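Local coordinates for protein putative glutathionylspermidine synthase (PDB 3N6X) that probably acts as an ATP-dependent ligase of the circularly permuted ATP-grasp type, perhaps joining glutathione to spermidine, at residues P431-L434 / T438-L441; K96-F101 / L160-R165; M378-A383 / G454-N459. One frame throughout, in Å; residues are numbered along the deposited sequence.

Contact 1 of 3, residues P431-L434 / T438-L441; sequences PFVL and TVSL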
ATOM      1  N   PRO A 431       5.574  -1.994  -1.386  1.00 35.77           N
ATOM      2  CA  PRO A 431       5.446  -3.044  -2.404  1.00 35.03           C
ATOM      3  C   PRO A 431       4.006  -3.604  -2.410  1.00 38.02           C
ATOM      4  O   PRO A 431       3.229  -3.337  -1.485  1.00 37.23           O
ATOM      5  CB  PRO A 431       6.472  -4.089  -1.964  1.00 37.25           C
ATOM      6  CG  PRO A 431       6.600  -3.916  -0.487  1.00 41.87           C
ATOM      7  CD  PRO A 431       6.096  -2.532  -0.112  1.00 37.20           C
ATOM      8  N   PHE A 432       3.648  -4.363  -3.453  1.00 33.12           N
ATOM      9  CA  PHE A 432       2.298  -4.883  -3.614  1.00 32.57           C
ATOM     10  C   PHE A 432       2.321  -6.391  -3.701  1.00 34.69           C
ATOM     11  O   PHE A 432       2.856  -6.938  -4.653  1.00 35.73           O
ATOM     12  CB  PHE A 432       1.631  -4.270  -4.868  1.00 34.80           C
ATOM     13  CG  PHE A 432       1.480  -2.764  -4.805  1.00 36.79           C
ATOM     14  CD1 PHE A 432       2.538  -1.924  -5.158  1.00 38.93           C
ATOM     15  CD2 PHE A 432       0.296  -2.185  -4.353  1.00 38.67           C
ATOM     16  CE1 PHE A 432       2.413  -0.534  -5.058  1.00 39.31           C
ATOM     17  CE2 PHE A 432       0.171  -0.793  -4.259  1.00 41.20           C
ATOM     18  CZ  PHE A 432       1.229   0.022  -4.609  1.00 38.86           C
ATOM     19  N   VAL A 433       1.772  -7.067  -2.704  1.00 28.64           N
ATOM     20  CA  VAL A 433       1.768  -8.520  -2.687  1.00 27.88           C
ATOM     21  C   VAL A 433       0.553  -9.032  -3.443  1.00 33.36           C
ATOM     22  O   VAL A 433      -0.583  -8.637  -3.137  1.00 32.47           O
ATOM     23  CB  VAL A 433       1.843  -9.094  -1.245  1.00 30.69           C
ATOM     24  CG1 VAL A 433       1.847 -10.614  -1.268  1.00 30.86           C
ATOM     25  CG2 VAL A 433       3.067  -8.568  -0.507  1.00 30.21           C
ATOM     26  N   LEU A 434       0.783  -9.943  -4.407  1.00 30.67           N
ATOM     27  CA  LEU A 434      -0.283 -10.512  -5.226  1.00 30.14           C
ATOM     28  C   LEU A 434      -0.535 -11.957  -4.887  1.00 33.77           C
ATOM     29  O   LEU A 434       0.386 -12.758  -4.931  1.00 35.73           O
ATOM     30  CB  LEU A 434       0.050 -10.344  -6.730  1.00 30.05           C
ATOM     31  CG  LEU A 434       0.236  -8.882  -7.211  1.00 35.03           C
ATOM     32  CD1 LEU A 434       0.641  -8.841  -8.664  1.00 35.82           C
ATOM     33  CD2 LEU A 434      -1.045  -8.059  -7.009  1.00 34.48           C
ATOM     34  N   THR A 438      -0.716 -18.577  -6.492  1.00 46.04           N
ATOM     35  CA  THR A 438       0.571 -18.384  -5.808  1.00 45.21           C
ATOM     36  C   THR A 438       0.648 -16.976  -5.215  1.00 44.75           C
ATOM     37  O   THR A 438      -0.081 -16.078  -5.644  1.00 43.81           O
ATOM     38  CB  THR A 438       1.747 -18.606  -6.778  1.00 58.99           C
ATOM     39  OG1 THR A 438       1.520 -17.839  -7.969  1.00 61.97           O
ATOM     40  CG2 THR A 438       1.956 -20.080  -7.118  1.00 58.66           C
ATOM     41  N   VAL A 439       1.546 -16.782  -4.244  1.00 37.84           N
ATOM     42  CA  VAL A 439       1.757 -15.487  -3.621  1.00 36.60           C
ATOM     43  C   VAL A 439       3.101 -14.934  -4.101  1.00 40.42           C
ATOM     44  O   VAL A 439       4.124 -15.609  -3.975  1.00 40.51           O
ATOM     45  CB  VAL A 439       1.650 -15.558  -2.078  1.00 39.09           C
ATOM     46  CG1 VAL A 439       1.694 -14.167  -1.470  1.00 38.49           C
ATOM     47  CG2 VAL A 439       0.382 -16.294  -1.649  1.00 38.34           C
ATOM     48  N   SER A 440       3.082 -13.755  -4.735  1.00 35.69           N
ATOM     49  CA  SER A 440       4.285 -13.192  -5.333  1.00 34.72           C
ATOM     50  C   SER A 440       4.300 -11.683  -5.281  1.00 37.75           C
ATOM     51  O   SER A 440       3.281 -11.055  -4.982  1.00 36.48           O
ATOM     52  CB  SER A 440       4.433 -13.665  -6.784  1.00 38.59           C
ATOM     53  OG  SER A 440       3.342 -13.252  -7.596  1.00 44.74           O
ATOM     54  N   LEU A 441       5.476 -11.100  -5.549  1.00 34.86           N
ATOM     55  CA  LEU A 441       5.686  -9.672  -5.627  1.00 34.85           C
ATOM     56  C   LEU A 441       6.398  -9.395  -6.918  1.00 39.43           C
ATOM     57  O   LEU A 441       7.385 -10.065  -7.225  1.00 39.31           O
ATOM     58  CB  LEU A 441       6.594  -9.192  -4.483  1.00 35.03           C
ATOM     59  CG  LEU A 441       5.960  -8.949  -3.156  1.00 40.51           C
ATOM     60  CD1 LEU A 441       6.131 -10.137  -2.268  1.00 41.17           C
ATOM     61  CD2 LEU A 441       6.585  -7.767  -2.482  1.00 42.62           C
TER
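Leu441 reaches back over Val433 and Pro431, and its side chain is the one to follow. CB leaves the strand on the face it shares with Val433; with CG anti to the carbonyl carbon (chi1 -82°), the rest turns toward the partner strand. CG comes to 3.9 Å from Val433 CG2. At the tip the two methyls divide: CD1 stays with Val433 CG2 at 3.9 Å, while CD2 goes further, to 3.7 Å from Pro431 CB. Cutting Leu441 back to an alanine is likely to leave Pro431 CB without its mate from this strand and a gap beside Val433 CG2. The other methyl of Val433, CG1, meets Val439 CG1 at 3.6 Å, so Val433 gives one methyl to Leu441, one to Val439.

Leu434 and Ser440, their side chains on the other face, form an antiparallel hydrogen-bonded pair of a beta hairpin. Leu434 N donates to Ser440 O (2.8 Å), nearly straight at 170°, and Ser440 N returns the bond to Leu434 O (2.9 Å). Helix 81-105 covers the face with Val433 and Leu441, bringing Ala91, Ser88 and Ile92; Leu434 packs on Tyr199 of helix 199-209, and strand 144-151 pairs with the far edge of strand 423-435.

Contact 2 of 3, residues K96-F101 / L160-R165; sequences KALNMF and LEDNLR. With SO4 (sulfate ion), chain B.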
ATOM      1  N   LYS A  96       0.290 -14.020   3.792  1.00 27.40           N
ATOM      2  CA  LYS A  96      -0.288 -15.372   3.939  1.00 27.42           C
ATOM      3  C   LYS A  96      -1.038 -15.495   5.253  1.00 31.05           C
ATOM      4  O   LYS A  96      -2.159 -15.982   5.265  1.00 33.22           O
ATOM      5  CB  LYS A  96       0.778 -16.474   3.823  1.00 30.05           C
ATOM      6  CG  LYS A  96       1.213 -16.744   2.384  1.00 40.84           C
ATOM      7  CD  LYS A  96       2.417 -17.692   2.338  1.00 48.03           C
ATOM      8  CE  LYS A  96       2.646 -18.264   0.956  1.00 53.62           C
ATOM      9  NZ  LYS A  96       3.888 -19.085   0.902  1.00 61.43           N
ATOM     10  N   ALA A  97      -0.452 -14.995   6.344  1.00 27.73           N
ATOM     11  CA  ALA A  97      -1.072 -15.042   7.680  1.00 27.73           C
ATOM     12  C   ALA A  97      -2.338 -14.166   7.737  1.00 30.28           C
ATOM     13  O   ALA A  97      -3.327 -14.572   8.331  1.00 30.57           O
ATOM     14  CB  ALA A  97      -0.075 -14.595   8.736  1.00 28.19           C
ATOM     15  N   LEU A  98      -2.323 -13.005   7.052  1.00 25.76           N
ATOM     16  CA  LEU A  98      -3.482 -12.103   6.977  1.00 24.65           C
ATOM     17  C   LEU A  98      -4.662 -12.760   6.240  1.00 29.87           C
ATOM     18  O   LEU A  98      -5.799 -12.668   6.713  1.00 29.39           O
ATOM     19  CB  LEU A  98      -3.098 -10.760   6.332  1.00 23.97           C
ATOM     20  CG  LEU A  98      -2.345  -9.764   7.260  1.00 27.75           C
ATOM     21  CD1 LEU A  98      -1.647  -8.672   6.447  1.00 27.38           C
ATOM     22  CD2 LEU A  98      -3.299  -9.117   8.283  1.00 27.54           C
ATOM     23  N   ASN A  99      -4.375 -13.497   5.136  1.00 27.26           N
ATOM     24  CA  ASN A  99      -5.393 -14.242   4.376  1.00 27.57           C
ATOM     25  C   ASN A  99      -5.912 -15.443   5.148  1.00 32.57           C
ATOM     26  O   ASN A  99      -7.094 -15.747   5.070  1.00 34.26           O
ATOM     27  CB  ASN A  99      -4.859 -14.672   2.994  1.00 25.29           C
ATOM     28  CG  ASN A  99      -5.102 -13.627   1.926  1.00 38.48           C
ATOM     29  OD1 ASN A  99      -6.207 -13.082   1.793  1.00 35.37           O
ATOM     30  ND2 ASN A  99      -4.064 -13.276   1.183  1.00 25.17           N
HETATM   31  N   MSE A 100      -5.038 -16.127   5.894  1.00 28.37           N
HETATM   32  CA  MSE A 100      -5.453 -17.254   6.724  1.00 27.92           C
HETATM   33  C   MSE A 100      -6.276 -16.770   7.934  1.00 30.67           C
HETATM   34  O   MSE A 100      -7.248 -17.422   8.316  1.00 30.62           O
HETATM   35  CB  MSE A 100      -4.249 -18.069   7.160  1.00 29.66           C
HETATM   36  CG  MSE A 100      -3.595 -18.789   6.002  1.00 35.92           C
HETATM   37 SE   MSE A 100      -2.015 -19.730   6.529  0.75 43.27          SE
HETATM   38  CE  MSE A 100      -2.909 -21.279   7.291  1.00 38.73           C
ATOM     39  N   PHE A 101      -5.935 -15.583   8.468  1.00 25.86           N
ATOM     40  CA  PHE A 101      -6.695 -14.944   9.543  1.00 25.78           C
ATOM     41  C   PHE A 101      -8.115 -14.636   9.070  1.00 30.73           C
ATOM     42  O   PHE A 101      -9.073 -14.962   9.770  1.00 30.98           O
ATOM     43  CB  PHE A 101      -6.001 -13.652  10.021  1.00 26.24           C
ATOM     44  CG  PHE A 101      -6.881 -12.791  10.895  1.00 26.08           C
ATOM     45  CD1 PHE A 101      -7.203 -13.187  12.193  1.00 28.55           C
ATOM     46  CD2 PHE A 101      -7.415 -11.602  10.415  1.00 27.27           C
ATOM     47  CE1 PHE A 101      -8.051 -12.411  12.990  1.00 29.56           C
ATOM     48  CE2 PHE A 101      -8.274 -10.828  11.206  1.00 30.79           C
ATOM     49  CZ  PHE A 101      -8.577 -11.230  12.497  1.00 29.21           C
ATOM     50  N   LEU A 160       4.676  -0.441   8.826  1.00 38.81           N
ATOM     51  CA  LEU A 160       3.899   0.625   9.470  1.00 39.64           C
ATOM     52  C   LEU A 160       2.403   0.329   9.450  1.00 42.72           C
ATOM     53  O   LEU A 160       1.688   0.722  10.372  1.00 42.75           O
ATOM     54  CB  LEU A 160       4.135   1.973   8.759  1.00 40.12           C
ATOM     55  CG  LEU A 160       5.338   2.806   9.177  1.00 45.35           C
ATOM     56  CD1 LEU A 160       5.184   4.212   8.683  1.00 46.39           C
ATOM     57  CD2 LEU A 160       5.496   2.840  10.670  1.00 49.19           C
ATOM     58  N   GLU A 161       1.916  -0.278   8.355  1.00 38.61           N
ATOM     59  CA  GLU A 161       0.487  -0.465   8.120  1.00 38.34           C
ATOM     60  C   GLU A 161       0.255  -1.484   7.017  1.00 37.76           C
ATOM     61  O   GLU A 161       1.076  -1.601   6.109  1.00 36.94           O
ATOM     62  CB  GLU A 161      -0.122   0.894   7.686  1.00 40.58           C
ATOM     63  CG  GLU A 161      -1.635   0.984   7.761  1.00 57.85           C
ATOM     64  CD  GLU A 161      -2.193   2.358   7.438  1.00 89.17           C
ATOM     65  OE1 GLU A 161      -1.476   3.160   6.795  1.00 82.63           O
ATOM     66  OE2 GLU A 161      -3.350   2.633   7.832  1.00 89.77           O
ATOM     67  N   ASP A 162      -0.906  -2.166   7.052  1.00 32.17           N
ATOM     68  CA  ASP A 162      -1.331  -3.091   5.998  1.00 31.00           C
ATOM     69  C   ASP A 162      -2.474  -2.425   5.195  1.00 35.31           C
ATOM     70  O   ASP A 162      -3.236  -1.652   5.766  1.00 34.97           O
ATOM     71  CB  ASP A 162      -1.792  -4.433   6.614  1.00 31.88           C
ATOM     72  CG  ASP A 162      -0.712  -5.145   7.429  1.00 40.64           C
ATOM     73  OD1 ASP A 162       0.300  -5.576   6.828  1.00 41.44           O
ATOM     74  OD2 ASP A 162      -0.896  -5.299   8.663  1.00 40.23           O
ATOM     75  N   ASN A 163      -2.552  -2.673   3.870  1.00 33.00           N
ATOM     76  CA  ASN A 163      -3.611  -2.090   3.007  1.00 32.75           C
ATOM     77  C   ASN A 163      -4.274  -3.195   2.212  1.00 34.71           C
ATOM     78  O   ASN A 163      -3.714  -3.652   1.217  1.00 34.08           O
ATOM     79  CB  ASN A 163      -3.035  -1.020   2.065  1.00 35.81           C
ATOM     80  CG  ASN A 163      -2.304   0.080   2.776  1.00 60.46           C
ATOM     81  OD1 ASN A 163      -2.906   1.031   3.286  1.00 56.90           O
ATOM     82  ND2 ASN A 163      -0.984  -0.039   2.841  1.00 52.94           N
ATOM     83  N   LEU A 164      -5.461  -3.646   2.667  1.00 30.45           N
ATOM     84  CA  LEU A 164      -6.133  -4.821   2.118  1.00 30.32           C
ATOM     85  C   LEU A 164      -7.517  -4.544   1.524  1.00 35.38           C
ATOM     86  O   LEU A 164      -8.224  -5.494   1.165  1.00 34.31           O
ATOM     87  CB  LEU A 164      -6.262  -5.909   3.230  1.00 29.91           C
ATOM     88  CG  LEU A 164      -5.042  -6.167   4.130  1.00 32.58           C
ATOM     89  CD1 LEU A 164      -5.431  -7.013   5.315  1.00 32.79           C
ATOM     90  CD2 LEU A 164      -3.936  -6.848   3.375  1.00 31.02           C
ATOM     91  N   ARG A 165      -7.942  -3.280   1.489  1.00 33.39           N
ATOM     92  CA  ARG A 165      -9.285  -2.927   1.013  1.00 33.71           C
ATOM     93  C   ARG A 165      -9.305  -2.712  -0.513  1.00 39.35           C
ATOM     94  O   ARG A 165      -9.763  -3.600  -1.248  1.00 40.18           O
ATOM     95  CB  ARG A 165      -9.842  -1.716   1.801  1.00 32.21           C
ATOM     96  CG  ARG A 165     -10.118  -2.077   3.267  1.00 36.35           C
ATOM     97  CD  ARG A 165     -10.250  -0.879   4.169  1.00 33.56           C
ATOM     98  NE  ARG A 165      -9.958  -1.237   5.554  1.00 38.26           N
ATOM     99  CZ  ARG A 165     -10.447  -0.602   6.613  1.00 48.35           C
ATOM    100  NH1 ARG A 165     -11.268   0.427   6.458  1.00 36.48           N
ATOM    101  NH2 ARG A 165     -10.130  -1.002   7.835  1.00 35.77           N
TER
HETATM  102  S   SO4 B 474      -6.572   0.432   1.180  0.70 48.62           S
HETATM  103  O1  SO4 B 474      -5.245   0.820   0.744  0.70 53.58           O
HETATM  104  O2  SO4 B 474      -6.562  -0.949   1.619  0.70 51.94           O
HETATM  105  O3  SO4 B 474      -6.978   1.303   2.262  0.70 55.94           O
HETATM  106  O4  SO4 B 474      -7.505   0.598   0.102  0.70 53.42           O
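Leu98, on helix 81-105, drops onto two side chains of the opposite segment, Asp162 and Leu164, and its two methyls share them out. CD1 sits squarely over the face of the Asp162 carboxylate, 3.8 Å from Asp162 CG and 3.7 Å from its OD1. With CG anti to the carbonyl carbon (chi1 -78°), Leu98 can straddle the pair, CD2 lying 4.2 Å from Leu164 CD1. No hydrogen bond crosses between the segments; what the leucine supplies is an apolar lid on a buried acid. The charge of Asp162 is met by Arg94, one turn earlier on the same helix, through a salt bridge from NE to OD1.

In the fold, this is a long helix, 81-105, laid against the mixed sheet of a circularly permuted ATP-grasp protein, at the point where strand 157-163 runs out into a loop. Leu164, the first residue beyond the strand, also packs on Ala318 of helix 316-319, and its backbone N is bonded to Asp319. On the next residue, Arg165 N gives a 2.7 Å hydrogen bond (152°) to O2 of a sulfate, probably from the crystallisation liquor, which Thr166 N binds as well.

Contact 3 of 3, residues M378-A383 / G454-N459; sequences MLVGPA and GSLVVN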
HETATM    1  N   MSE A 378      -1.066  15.243  12.106  1.00 72.28           N
HETATM    2  CA  MSE A 378       0.052  14.444  12.609  1.00 71.32           C
HETATM    3  C   MSE A 378       0.968  15.295  13.482  1.00 72.20           C
HETATM    4  O   MSE A 378       1.375  16.388  13.067  1.00 72.87           O
HETATM    5  CB  MSE A 378       0.847  13.818  11.439  1.00 74.14           C
HETATM    6  CG  MSE A 378       2.211  13.252  11.850  1.00 82.45           C
HETATM    7 SE   MSE A 378       3.021  12.135  10.476  0.75 92.01          SE
HETATM    8  CE  MSE A 378       4.840  12.136  11.100  1.00 88.38           C
ATOM      9  N   LEU A 379       1.328  14.787  14.669  1.00 64.81           N
ATOM     10  CA  LEU A 379       2.231  15.497  15.563  1.00 63.34           C
ATOM     11  C   LEU A 379       3.538  14.743  15.749  1.00 66.87           C
ATOM     12  O   LEU A 379       3.521  13.565  16.087  1.00 67.43           O
ATOM     13  CB  LEU A 379       1.565  15.762  16.932  1.00 62.75           C
ATOM     14  CG  LEU A 379       2.507  16.244  18.055  1.00 66.22           C
ATOM     15  CD1 LEU A 379       2.551  17.760  18.126  1.00 66.36           C
ATOM     16  CD2 LEU A 379       2.116  15.659  19.377  1.00 66.32           C
ATOM     17  N   VAL A 380       4.672  15.436  15.569  1.00 62.33           N
ATOM     18  CA  VAL A 380       5.981  14.866  15.828  1.00 62.13           C
ATOM     19  C   VAL A 380       6.476  15.447  17.148  1.00 69.57           C
ATOM     20  O   VAL A 380       7.003  16.559  17.186  1.00 69.27           O
ATOM     21  CB  VAL A 380       6.985  15.080  14.655  1.00 64.52           C
ATOM     22  CG1 VAL A 380       8.324  14.403  14.947  1.00 63.78           C
ATOM     23  CG2 VAL A 380       6.405  14.575  13.340  1.00 63.93           C
ATOM     24  N   GLY A 381       6.206  14.717  18.227  1.00 69.13           N
ATOM     25  CA  GLY A 381       6.555  15.094  19.592  1.00 70.13           C
ATOM     26  C   GLY A 381       7.929  15.712  19.776  1.00 76.35           C
ATOM     27  O   GLY A 381       8.032  16.801  20.346  1.00 76.63           O
ATOM     28  N   PRO A 382       9.027  15.058  19.300  1.00 74.23           N
ATOM     29  CA  PRO A 382      10.370  15.647  19.500  1.00 74.48           C
ATOM     30  C   PRO A 382      10.623  16.922  18.683  1.00 79.05           C
ATOM     31  O   PRO A 382      11.531  17.688  19.012  1.00 78.80           O
ATOM     32  CB  PRO A 382      11.325  14.508  19.102  1.00 76.14           C
ATOM     33  CG  PRO A 382      10.467  13.266  19.050  1.00 80.14           C
ATOM     34  CD  PRO A 382       9.121  13.739  18.642  1.00 75.62           C
ATOM     35  N   ALA A 383       9.813  17.157  17.629  1.00 75.92           N
ATOM     36  CA  ALA A 383       9.921  18.342  16.777  1.00 76.13           C
ATOM     37  C   ALA A 383       8.795  19.343  17.093  1.00 81.70           C
ATOM     38  O   ALA A 383       8.351  20.083  16.206  1.00 81.40           O
ATOM     39  CB  ALA A 383       9.863  17.933  15.312  1.00 76.83           C
ATOM     40  N   GLY A 454      13.912  17.815   7.814  1.00 69.20           N
ATOM     41  CA  GLY A 454      13.476  17.338   9.123  1.00 68.87           C
ATOM     42  C   GLY A 454      12.105  16.682   9.147  1.00 72.55           C
ATOM     43  O   GLY A 454      11.754  16.023  10.133  1.00 72.85           O
ATOM     44  N   SER A 455      11.316  16.848   8.059  1.00 67.85           N
ATOM     45  CA  SER A 455       9.959  16.301   7.959  1.00 67.88           C
ATOM     46  C   SER A 455       9.920  14.772   7.853  1.00 73.71           C
ATOM     47  O   SER A 455      10.795  14.167   7.231  1.00 74.00           O
ATOM     48  CB  SER A 455       9.213  16.923   6.783  1.00 70.23           C
ATOM     49  OG  SER A 455       7.885  16.432   6.679  1.00 75.38           O
ATOM     50  N   LEU A 456       8.875  14.160   8.436  1.00 70.69           N
ATOM     51  CA  LEU A 456       8.619  12.718   8.356  1.00 70.51           C
ATOM     52  C   LEU A 456       7.279  12.495   7.656  1.00 75.28           C
ATOM     53  O   LEU A 456       6.760  11.382   7.639  1.00 75.05           O
ATOM     54  CB  LEU A 456       8.617  12.087   9.759  1.00 70.49           C
ATOM     55  CG  LEU A 456       9.941  12.185  10.521  1.00 75.43           C
ATOM     56  CD1 LEU A 456       9.707  12.323  12.005  1.00 75.54           C
ATOM     57  CD2 LEU A 456      10.829  11.000  10.229  1.00 78.20           C
ATOM     58  N   VAL A 457       6.738  13.563   7.053  1.00 73.43           N
ATOM     59  CA  VAL A 457       5.476  13.523   6.321  1.00 74.63           C
ATOM     60  C   VAL A 457       5.750  13.212   4.829  1.00 81.02           C
ATOM     61  O   VAL A 457       5.977  14.128   4.022  1.00 80.45           O
ATOM     62  CB  VAL A 457       4.634  14.829   6.528  1.00 78.80           C
ATOM     63  CG1 VAL A 457       3.293  14.751   5.792  1.00 78.67           C
ATOM     64  CG2 VAL A 457       4.416  15.112   8.015  1.00 78.60           C
ATOM     65  N   VAL A 458       5.774  11.901   4.482  1.00 79.01           N
ATOM     66  CA  VAL A 458       5.995  11.439   3.103  1.00 79.17           C
ATOM     67  C   VAL A 458       4.733  11.660   2.271  1.00 87.04           C
ATOM     68  O   VAL A 458       4.771  11.562   1.041  1.00 87.07           O
ATOM     69  CB  VAL A 458       6.483   9.966   3.036  1.00 81.97           C
ATOM     70  CG1 VAL A 458       7.834   9.806   3.723  1.00 81.39           C
ATOM     71  CG2 VAL A 458       5.451   9.007   3.626  1.00 81.72           C
ATOM     72  N   ASN A 459       3.618  11.975   2.956  1.00 86.16           N
ATOM     73  CA  ASN A 459       2.319  12.234   2.350  1.00 87.20           C
ATOM     74  C   ASN A 459       2.372  13.485   1.463  1.00 94.26           C
ATOM     75  O   ASN A 459       2.865  14.538   1.889  1.00 93.87           O
ATOM     76  CB  ASN A 459       1.243  12.370   3.438  1.00 87.60           C
ATOM     77  CG  ASN A 459       1.271  11.247   4.461  1.00101.48           C
ATOM     78  OD1 ASN A 459       2.038  11.273   5.436  1.00 89.02           O
ATOM     79  ND2 ASN A 459       0.448  10.227   4.246  1.00 92.44           N
TER
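The selenomethionine Met378 pushes its end into the notch between Leu456 and Val457, and this bump gives the contact its shape. Its CG lies anti to the backbone N (chi1 166°) and the chain stays extended beyond, so the selenium and terminal methyl are held well out from strand 378-380. SE passes Val457 CG2 at 4.1 Å, the two side chains running antiparallel. CE then comes down at the base of Leu456, 4.0 Å from its CB and equally near its carbonyl O, lying across the leucine.

The second bump comes from the other segment. Leu456 carries its CD1 to 3.9 Å from Val380 CG1, again crosswise, so its root is touched by Met378 and its tip by Val380, two residues directed from the same side of the strand. Leu411 and His426 also touch the leucine. The loop side has one brace of its own: Ser455 OG accepts a hydrogen bond from Val457 N (3.1 Å, 162°), an ST turn that bends the backbone just where Leu456 projects.

All the contacts across the segments are apolar and lie near the surface. Strand 378-380 is an outer strand of a four-stranded antiparallel sheet, and the loop connects strands 446-450 and 464-471 of the large mixed sheet, so the edge of one sheet meets a connection of the other. The glycine-rich loop leading into Met378, largely unmodelled, joins antiparallel strands, consistent with the mobile phosphate-covering loop of ATP-grasp enzymes, which bind nucleotide between two beta-containing subdomains.

In the fold
Contact 2 comes first along the chain, complete before the others begin; then strand 378-380 opens contact 3, the hairpin of contact 1 follows, and the loop 454-459 closes contact 3. Contacts 1 and 2 are neighbours, their centres about 12 Å apart, both reaching the large mixed sheet, and they touch where Val439 CG2 lies 4.0 Å from Lys96 CE. Contact 3 lies farther off, centre to centre about 30 Å from contact 1, across the chain's centre, and about 26 Å from contact 2. Contact 2 sets helix 81-105 on the central sheet, contact 1 joins two strands whose face the same helix covers, and contact 3 ties that sheet's loop to the four-stranded one.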